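Local coordinates for protein PA0821 (Pseudomonas aeruginosa, PDB 7DRG) that probably serves as a type VI secretion immunity protein (antitoxin), neutralising a putative VRR-NUC nuclease effector encoded in the PAAR2 cluster, at residues 43-48 with 175-180; 56-61 with 171-176. All coordinates share one frame; numbering follows the deposited sequence.

Contact 1 of 2, residues 43-48 with 175-180; sequences TLYFKK and PEQGYA
Tyr-45 and Tyr-179 converge from neighbouring strands on the same face of a β-sheet, their rings oblique to one another, until the two hydroxyls meet: Tyr-45 OH lies 2.8 Å from Tyr-179 OH in a hydrogen bond that either could donate. Carbon contact backs this bond, with Tyr-179 CE2 reaching the edge of the Tyr-45 ring at CE1, 3.7 Å away. Tyr-179 gets there by setting CG between its own backbone N and carbonyl carbon (chi1 41°), which lays its ring alongside Thr-43, Tyr-179 CE1 3.6 Å from Thr-43 CB. Gln-177 crosses the Tyr-45 ring obliquely at the neighbouring atom, its CG against Tyr-45 CD1, while its NE2 is hydrogen-bonded to Tyr-302 OH. Thr-43 OG1, for its part, is bound by Glu-147. On the reverse face Leu-44 CD2 approaches the ring of Pro-175, and both residues touch Leu-235. Beyond the strands the contact turns polar: the extended Lys-47 chain crosses Glu-176 at roughly a right angle, Lys-47 CE 3.7 Å from Glu-176 CD, yet NZ pairs with Asp-142. A water joins Lys-47 N to Glu-176 OE2. The backbones pair antiparallel: Thr-43 and Tyr-179 exchange two bonds, Tyr-45 N donates to Gln-177 O (3.0 Å, 169°), and Glu-176 N to Tyr-45 O. This is antiparallel β-pairing inside a sheet, with helix 161-173 packed on the Leu-44 face.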
ATOM      1  N   THR B  43      22.919  -5.771  -6.482  1.00 14.08           N
ATOM      2  CA  THR B  43      23.544  -5.746  -5.164  1.00 15.96           C
ATOM      3  C   THR B  43      24.463  -6.952  -5.036  1.00 16.56           C
ATOM      4  O   THR B  43      24.022  -8.090  -5.236  1.00 16.02           O
ATOM      5  CB  THR B  43      22.478  -5.790  -4.071  1.00 17.65           C
ATOM      6  OG1 THR B  43      21.588  -4.677  -4.220  1.00 18.16           O
ATOM      7  CG2 THR B  43      23.108  -5.770  -2.697  1.00 21.90           C
ATOM      8  N   LEU B  44      25.735  -6.707  -4.715  1.00 16.12           N
ATOM      9  CA  LEU B  44      26.733  -7.764  -4.592  1.00 15.55           C
ATOM     10  C   LEU B  44      27.405  -7.642  -3.232  1.00 15.38           C
ATOM     11  O   LEU B  44      27.937  -6.580  -2.899  1.00 18.88           O
ATOM     12  CB  LEU B  44      27.777  -7.674  -5.712  1.00 16.90           C
ATOM     13  CG  LEU B  44      27.273  -7.843  -7.146  1.00 20.14           C
ATOM     14  CD1 LEU B  44      28.406  -7.614  -8.130  1.00 23.78           C
ATOM     15  CD2 LEU B  44      26.685  -9.223  -7.331  1.00 21.72           C
ATOM     16  N   TYR B  45      27.361  -8.716  -2.447  1.00 14.80           N
ATOM     17  CA  TYR B  45      28.053  -8.785  -1.165  1.00 16.24           C
ATOM     18  C   TYR B  45      29.356  -9.551  -1.370  1.00 18.69           C
ATOM     19  O   TYR B  45      29.326 -10.702  -1.812  1.00 18.01           O
ATOM     20  CB  TYR B  45      27.191  -9.485  -0.113  1.00 18.47           C
ATOM     21  CG  TYR B  45      25.823  -8.878   0.169  1.00 15.83           C
ATOM     22  CD1 TYR B  45      24.738  -9.135  -0.664  1.00 17.15           C
ATOM     23  CD2 TYR B  45      25.611  -8.101   1.309  1.00 16.19           C
ATOM     24  CE1 TYR B  45      23.474  -8.614  -0.384  1.00 18.06           C
ATOM     25  CE2 TYR B  45      24.361  -7.575   1.592  1.00 17.26           C
ATOM     26  CZ  TYR B  45      23.302  -7.836   0.743  1.00 18.11           C
ATOM     27  OH  TYR B  45      22.058  -7.313   1.040  1.00 19.36           O
ATOM     28  N   PHE B  46      30.492  -8.934  -1.030  1.00 16.64           N
ATOM     29  CA  PHE B  46      31.787  -9.518  -1.372  1.00 17.44           C
ATOM     30  C   PHE B  46      32.784  -9.241  -0.258  1.00 15.92           C
ATOM     31  O   PHE B  46      32.565  -8.384   0.599  1.00 18.17           O
ATOM     32  CB  PHE B  46      32.319  -8.976  -2.708  1.00 19.68           C
ATOM     33  CG  PHE B  46      32.672  -7.512  -2.668  1.00 18.62           C
ATOM     34  CD1 PHE B  46      31.688  -6.543  -2.792  1.00 19.94           C
ATOM     35  CD2 PHE B  46      33.987  -7.100  -2.509  1.00 18.76           C
ATOM     36  CE1 PHE B  46      32.006  -5.194  -2.741  1.00 19.12           C
ATOM     37  CE2 PHE B  46      34.311  -5.752  -2.466  1.00 21.67           C
ATOM     38  CZ  PHE B  46      33.315  -4.797  -2.585  1.00 20.97           C
ATOM     39  N   LYS B  47      33.916  -9.946  -0.295  1.00 17.94           N
ATOM     40  CA  LYS B  47      34.923  -9.797   0.750  1.00 18.17           C
ATOM     41  C   LYS B  47      36.232  -9.261   0.182  1.00 19.77           C
ATOM     42  O   LYS B  47      36.408  -9.113  -1.031  1.00 19.10           O
ATOM     43  CB  LYS B  47      35.151 -11.126   1.485  1.00 24.27           C
ATOM     44  CG  LYS B  47      33.901 -11.600   2.221  1.00 23.71           C
ATOM     45  CD  LYS B  47      34.174 -12.774   3.145  1.00 24.78           C
ATOM     46  CE  LYS B  47      32.897 -13.244   3.814  1.00 30.41           C
ATOM     47  NZ  LYS B  47      33.168 -14.336   4.795  1.00 36.41           N
ATOM     48  N   LYS B  48      37.140  -8.932   1.113  1.00 22.02           N
ATOM     49  CA  LYS B  48      38.503  -8.479   0.831  1.00 19.23           C
ATOM     50  C   LYS B  48      38.542  -7.106   0.165  1.00 18.50           C
ATOM     51  O   LYS B  48      39.487  -6.787  -0.562  1.00 20.76           O
ATOM     52  CB  LYS B  48      39.269  -9.506  -0.010  1.00 21.05           C
ATOM     53  CG  LYS B  48      39.363 -10.864   0.664  1.00 28.97           C
ATOM     54  CD  LYS B  48      40.041 -11.871  -0.240  1.00 36.99           C
ATOM     55  CE  LYS B  48      41.430 -12.190   0.246  1.00 48.91           C
ATOM     56  NZ  LYS B  48      42.210 -12.926  -0.790  1.00 47.11           N
ATOM     57  N   PRO B 175      31.656 -12.646  -5.464  1.00 20.02           N
ATOM     58  CA  PRO B 175      30.837 -12.298  -4.297  1.00 19.34           C
ATOM     59  C   PRO B 175      30.330 -13.526  -3.564  1.00 20.40           C
ATOM     60  O   PRO B 175      30.290 -14.639  -4.095  1.00 23.14           O
ATOM     61  CB  PRO B 175      29.666 -11.510  -4.905  1.00 19.10           C
ATOM     62  CG  PRO B 175      30.101 -11.168  -6.312  1.00 19.77           C
ATOM     63  CD  PRO B 175      30.991 -12.291  -6.728  1.00 19.24           C
ATOM     64  N   GLU B 176      29.908 -13.295  -2.318  1.00 19.71           N
ATOM     65  CA  GLU B 176      29.294 -14.360  -1.537  1.00 19.89           C
ATOM     66  C   GLU B 176      27.856 -14.609  -1.977  1.00 22.30           C
ATOM     67  O   GLU B 176      27.395 -15.756  -1.995  1.00 21.61           O
ATOM     68  CB  GLU B 176      29.326 -13.999  -0.050  1.00 22.03           C
ATOM     69  CG  GLU B 176      30.681 -13.500   0.438  1.00 24.03           C
ATOM     70  CD  GLU B 176      31.707 -14.602   0.547  1.00 30.08           C
ATOM     71  OE1 GLU B 176      31.415 -15.602   1.238  1.00 33.14           O
ATOM     72  OE2 GLU B 176      32.800 -14.466  -0.063  1.00 31.37           O
ATOM     73  N   GLN B 177      27.140 -13.544  -2.319  1.00 18.77           N
ATOM     74  CA  GLN B 177      25.725 -13.611  -2.644  1.00 17.58           C
ATOM     75  C   GLN B 177      25.335 -12.291  -3.282  1.00 19.20           C
ATOM     76  O   GLN B 177      26.069 -11.302  -3.202  1.00 16.48           O
ATOM     77  CB  GLN B 177      24.866 -13.876  -1.405  1.00 17.67           C
ATOM     78  CG  GLN B 177      25.055 -12.828  -0.318  1.00 19.09           C
ATOM     79  CD  GLN B 177      24.194 -13.085   0.898  1.00 22.20           C
ATOM     80  OE1 GLN B 177      22.966 -13.147   0.798  1.00 22.15           O
ATOM     81  NE2 GLN B 177      24.831 -13.231   2.062  1.00 22.52           N
ATOM     82  N   GLY B 178      24.172 -12.283  -3.915  1.00 17.33           N
ATOM     83  CA  GLY B 178      23.748 -11.075  -4.596  1.00 18.00           C
ATOM     84  C   GLY B 178      22.453 -11.297  -5.343  1.00 15.48           C
ATOM     85  O   GLY B 178      21.937 -12.417  -5.427  1.00 16.94           O
ATOM     86  N   TYR B 179      21.939 -10.201  -5.893  1.00 15.38           N
ATOM     87  CA  TYR B 179      20.672 -10.221  -6.621  1.00 16.56           C
ATOM     88  C   TYR B 179      20.562  -8.935  -7.423  1.00 15.73           C
ATOM     89  O   TYR B 179      21.231  -7.939  -7.131  1.00 15.98           O
ATOM     90  CB  TYR B 179      19.460 -10.368  -5.681  1.00 15.95           C
ATOM     91  CG  TYR B 179      19.593  -9.550  -4.419  1.00 14.96           C
ATOM     92  CD1 TYR B 179      19.257  -8.198  -4.399  1.00 17.68           C
ATOM     93  CD2 TYR B 179      20.083 -10.125  -3.251  1.00 14.54           C
ATOM     94  CE1 TYR B 179      19.414  -7.443  -3.239  1.00 16.50           C
ATOM     95  CE2 TYR B 179      20.241  -9.380  -2.091  1.00 17.05           C
ATOM     96  CZ  TYR B 179      19.903  -8.048  -2.090  1.00 17.86           C
ATOM     97  OH  TYR B 179      20.074  -7.330  -0.932  1.00 18.23           O
ATOM     98  N   ALA B 180      19.679  -8.958  -8.419  1.00 15.02           N
ATOM     99  CA  ALA B 180      19.402  -7.764  -9.205  1.00 13.85           C
ATOM    100  C   ALA B 180      17.964  -7.809  -9.691  1.00 16.39           C
ATOM    101  O   ALA B 180      17.412  -8.883  -9.936  1.00 17.66           O
ATOM    102  CB  ALA B 180      20.334  -7.633 -10.411  1.00 14.25           C
TER
HETATM  103  O   HOH W   1      33.581 -12.432  -1.678  1.00 26.55           O

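Contact 2 of 2, residues 56-61 with 171-176; sequences ESLCQC and RRLEPE
Arg-172 NH1 donates to Cys-61 SG over 3.6 Å, an N-H···S bond of 153° with the sulfur near the guanidinium plane. The same guanidinium also reaches further along helix 52-69, where NH2 forms a salt bridge with Glu-64, so thiol and carboxylate together limit its rotation. One face of the group is occupied by Gln-60, whose CG sits 3.3 Å from Arg-172 CZ, somewhat toward the rim. That methylene is brought over the plane by a chain that starts with CG opposite the backbone N (chi1 175°) and then bends at chi2; the Gln-60 amide is turned 64° from the guanidinium and does not stack on it. The aliphatic part of Arg-172 is used as well: CB packs on Ser-57 CB at 3.8 Å, and CD lies near both Ser-57 O and the thiol of Cys-61. On the buried side of the arginine, Leu-173 and Leu-58 cross at about a right angle, their CD2 methyls 3.8 Å apart, and Leu-173 CD1 also approaches Cys-61 SG. Helix 161-173 ends here, since Glu-174 departs from helical geometry with positive phi, leaving Arg-172 and Leu-173 in the final turn to face the neighbouring helix. The arrangement is helix-helix packing in which the last turn of one helix rests against the side of another, apolar within and charged at its partly exposed margin.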
ATOM      1  N   GLU B  56      41.386  -2.544  -7.126  1.00 20.48           N
ATOM      2  CA  GLU B  56      41.581  -2.355  -8.562  1.00 17.98           C
ATOM      3  C   GLU B  56      40.410  -2.910  -9.360  1.00 19.19           C
ATOM      4  O   GLU B  56      39.994  -2.313 -10.360  1.00 20.49           O
ATOM      5  CB  GLU B  56      42.880  -3.017  -9.018  1.00 21.90           C
ATOM      6  CG  GLU B  56      44.111  -2.437  -8.366  1.00 30.71           C
ATOM      7  CD  GLU B  56      45.382  -3.175  -8.765  1.00 48.01           C
ATOM      8  OE1 GLU B  56      45.343  -3.957  -9.747  1.00 46.65           O
ATOM      9  OE2 GLU B  56      46.392  -3.008  -8.048  1.00 60.44           O
ATOM     10  N   SER B  57      39.890  -4.070  -8.953  1.00 19.99           N
ATOM     11  CA  SER B  57      38.750  -4.650  -9.660  1.00 18.48           C
ATOM     12  C   SER B  57      37.507  -3.784  -9.505  1.00 18.38           C
ATOM     13  O   SER B  57      36.732  -3.631 -10.455  1.00 19.56           O
ATOM     14  CB  SER B  57      38.493  -6.075  -9.172  1.00 20.08           C
ATOM     15  OG  SER B  57      39.486  -6.949  -9.709  1.00 22.57           O
ATOM     16  N   LEU B  58      37.314  -3.190  -8.325  1.00 19.18           N
ATOM     17  CA  LEU B  58      36.211  -2.252  -8.149  1.00 16.08           C
ATOM     18  C   LEU B  58      36.357  -1.060  -9.082  1.00 15.33           C
ATOM     19  O   LEU B  58      35.366  -0.547  -9.616  1.00 18.79           O
ATOM     20  CB  LEU B  58      36.157  -1.784  -6.693  1.00 16.30           C
ATOM     21  CG  LEU B  58      35.637  -2.808  -5.683  1.00 17.58           C
ATOM     22  CD1 LEU B  58      35.923  -2.338  -4.255  1.00 17.69           C
ATOM     23  CD2 LEU B  58      34.131  -3.024  -5.876  1.00 19.69           C
ATOM     24  N   CYS B  59      37.592  -0.597  -9.287  1.00 16.74           N
ATOM     25  CA  CYS B  59      37.810   0.508 -10.205  1.00 18.11           C
ATOM     26  C   CYS B  59      37.532   0.103 -11.639  1.00 16.66           C
ATOM     27  O   CYS B  59      37.056   0.931 -12.425  1.00 19.81           O
ATOM     28  CB  CYS B  59      39.235   1.031 -10.070  1.00 17.93           C
ATOM     29  SG  CYS B  59      39.465   1.930  -8.525  1.00 22.06           S
ATOM     30  N   GLN B  60      37.835  -1.152 -12.003  1.00 18.00           N
ATOM     31  CA  GLN B  60      37.480  -1.630 -13.335  1.00 19.19           C
ATOM     32  C   GLN B  60      35.969  -1.746 -13.484  1.00 18.03           C
ATOM     33  O   GLN B  60      35.422  -1.421 -14.545  1.00 19.18           O
ATOM     34  CB  GLN B  60      38.176  -2.967 -13.615  1.00 18.72           C
ATOM     35  CG  GLN B  60      37.795  -3.632 -14.940  1.00 23.79           C
ATOM     36  CD  GLN B  60      38.233  -2.876 -16.186  1.00 30.83           C
ATOM     37  OE1 GLN B  60      39.211  -2.130 -16.178  1.00 26.42           O
ATOM     38  NE2 GLN B  60      37.507  -3.089 -17.279  1.00 37.10           N
ATOM     39  N   CYS B  61      35.275  -2.164 -12.417  1.00 16.14           N
ATOM     40  CA  CYS B  61      33.813  -2.134 -12.433  1.00 16.49           C
ATOM     41  C   CYS B  61      33.302  -0.727 -12.706  1.00 17.87           C
ATOM     42  O   CYS B  61      32.394  -0.529 -13.527  1.00 18.22           O
ATOM     43  CB  CYS B  61      33.243  -2.641 -11.111  1.00 17.35           C
ATOM     44  SG  CYS B  61      33.514  -4.380 -10.739  1.00 23.67           S
ATOM     45  N   ARG B 171      32.226 -11.669 -11.826  1.00 19.67           N
ATOM     46  CA  ARG B 171      33.445 -12.354 -12.233  1.00 20.54           C
ATOM     47  C   ARG B 171      34.673 -11.779 -11.532  1.00 23.60           C
ATOM     48  O   ARG B 171      35.567 -12.531 -11.123  1.00 25.68           O
ATOM     49  CB  ARG B 171      33.572 -12.259 -13.751  1.00 28.63           C
ATOM     50  CG  ARG B 171      34.615 -13.135 -14.382  1.00 33.71           C
ATOM     51  CD  ARG B 171      34.099 -13.626 -15.727  1.00 23.65           C
ATOM     52  NE  ARG B 171      33.431 -12.570 -16.493  1.00 22.34           N
ATOM     53  CZ  ARG B 171      32.511 -12.801 -17.424  1.00 23.74           C
ATOM     54  NH1 ARG B 171      32.141 -14.049 -17.693  1.00 26.29           N
ATOM     55  NH2 ARG B 171      31.951 -11.791 -18.082  1.00 25.28           N
ATOM     56  N   ARG B 172      34.721 -10.463 -11.355  1.00 18.99           N
ATOM     57  CA  ARG B 172      35.916  -9.849 -10.727  1.00 22.19           C
ATOM     58  C   ARG B 172      35.869  -9.862  -9.201  1.00 25.64           C
ATOM     59  O   ARG B 172      36.923  -9.879  -8.625  1.00 24.27           O
ATOM     60  CB  ARG B 172      36.047  -8.341 -10.945  1.00 26.97           C
ATOM     61  CG  ARG B 172      35.599  -7.792 -12.269  1.00 33.51           C
ATOM     62  CD  ARG B 172      36.273  -6.485 -12.576  1.00 23.83           C
ATOM     63  NE  ARG B 172      36.283  -6.360 -14.005  1.00 23.00           N
ATOM     64  CZ  ARG B 172      35.307  -5.829 -14.701  1.00 26.07           C
ATOM     65  NH1 ARG B 172      34.257  -5.341 -14.085  1.00 19.54           N
ATOM     66  NH2 ARG B 172      35.374  -5.777 -16.009  1.00 23.99           N
ATOM     67  N   LEU B 173      34.685  -9.795  -8.596  1.00 19.34           N
ATOM     68  CA  LEU B 173      34.619  -9.631  -7.154  1.00 16.60           C
ATOM     69  C   LEU B 173      34.406 -10.942  -6.416  1.00 19.39           C
ATOM     70  O   LEU B 173      34.552 -10.964  -5.185  1.00 22.87           O
ATOM     71  CB  LEU B 173      33.494  -8.650  -6.786  1.00 17.75           C
ATOM     72  CG  LEU B 173      33.656  -7.242  -7.367  1.00 18.92           C
ATOM     73  CD1 LEU B 173      32.437  -6.385  -7.047  1.00 19.71           C
ATOM     74  CD2 LEU B 173      34.924  -6.582  -6.834  1.00 20.49           C
ATOM     75  N   GLU B 174      34.071 -12.020  -7.132  1.00 19.96           N
ATOM     76  CA  GLU B 174      33.742 -13.327  -6.567  1.00 22.31           C
ATOM     77  C   GLU B 174      32.867 -13.180  -5.313  1.00 21.89           C
ATOM     78  O   GLU B 174      33.280 -13.552  -4.213  1.00 21.91           O
ATOM     79  CB  GLU B 174      35.003 -14.133  -6.269  1.00 28.32           C
ATOM     80  CG  GLU B 174      35.876 -14.300  -7.518  1.00 36.31           C
ATOM     81  CD  GLU B 174      36.716 -15.566  -7.506  1.00 52.84           C
ATOM     82  OE1 GLU B 174      37.481 -15.763  -6.538  1.00 58.05           O
ATOM     83  OE2 GLU B 174      36.609 -16.359  -8.474  1.00 49.23           O
ATOM     84  N   PRO B 175      31.656 -12.646  -5.464  1.00 20.02           N
ATOM     85  CA  PRO B 175      30.837 -12.298  -4.297  1.00 19.34           C
ATOM     86  C   PRO B 175      30.330 -13.526  -3.564  1.00 20.40           C
ATOM     87  O   PRO B 175      30.290 -14.639  -4.095  1.00 23.14           O
ATOM     88  CB  PRO B 175      29.666 -11.510  -4.905  1.00 19.10           C
ATOM     89  CG  PRO B 175      30.101 -11.168  -6.312  1.00 19.77           C
ATOM     90  CD  PRO B 175      30.991 -12.291  -6.728  1.00 19.24           C
ATOM     91  N   GLU B 176      29.908 -13.295  -2.318  1.00 19.71           N
ATOM     92  CA  GLU B 176      29.294 -14.360  -1.537  1.00 19.89           C
ATOM     93  C   GLU B 176      27.856 -14.609  -1.977  1.00 22.30           C
ATOM     94  O   GLU B 176      27.395 -15.756  -1.995  1.00 21.61           O
ATOM     95  CB  GLU B 176      29.326 -13.999  -0.050  1.00 22.03           C
ATOM     96  CG  GLU B 176      30.681 -13.500   0.438  1.00 24.03           C
ATOM     97  CD  GLU B 176      31.707 -14.602   0.547  1.00 30.08           C
ATOM     98  OE1 GLU B 176      31.415 -15.602   1.238  1.00 33.14           O
ATOM     99  OE2 GLU B 176      32.800 -14.466  -0.063  1.00 31.37           O
TER

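Overall arrangement
Contact 1 is the buried member of the pair, its centre about 10 Å from that of the chain, whereas contact 2 is only partly buried, its centre about 16 Å from it; their own centres are about 10 Å apart. The elements follow one another along the chain from contact to contact: strand 34-46 leads into helix 52-69, and helix 161-173 into strand 177-180, so two consecutive pairs meet strand to strand and helix to helix. Pro-175 and Glu-176 are shared. Phe-46 bridges the two, its CZ meeting Leu-58 CD2 at 3.8 Å. The first rests on backbone hydrogen bonds, with one tyrosine hydroxyl pair added; a leucine pair on the buried side and an arginine at the partly exposed margin make up the second.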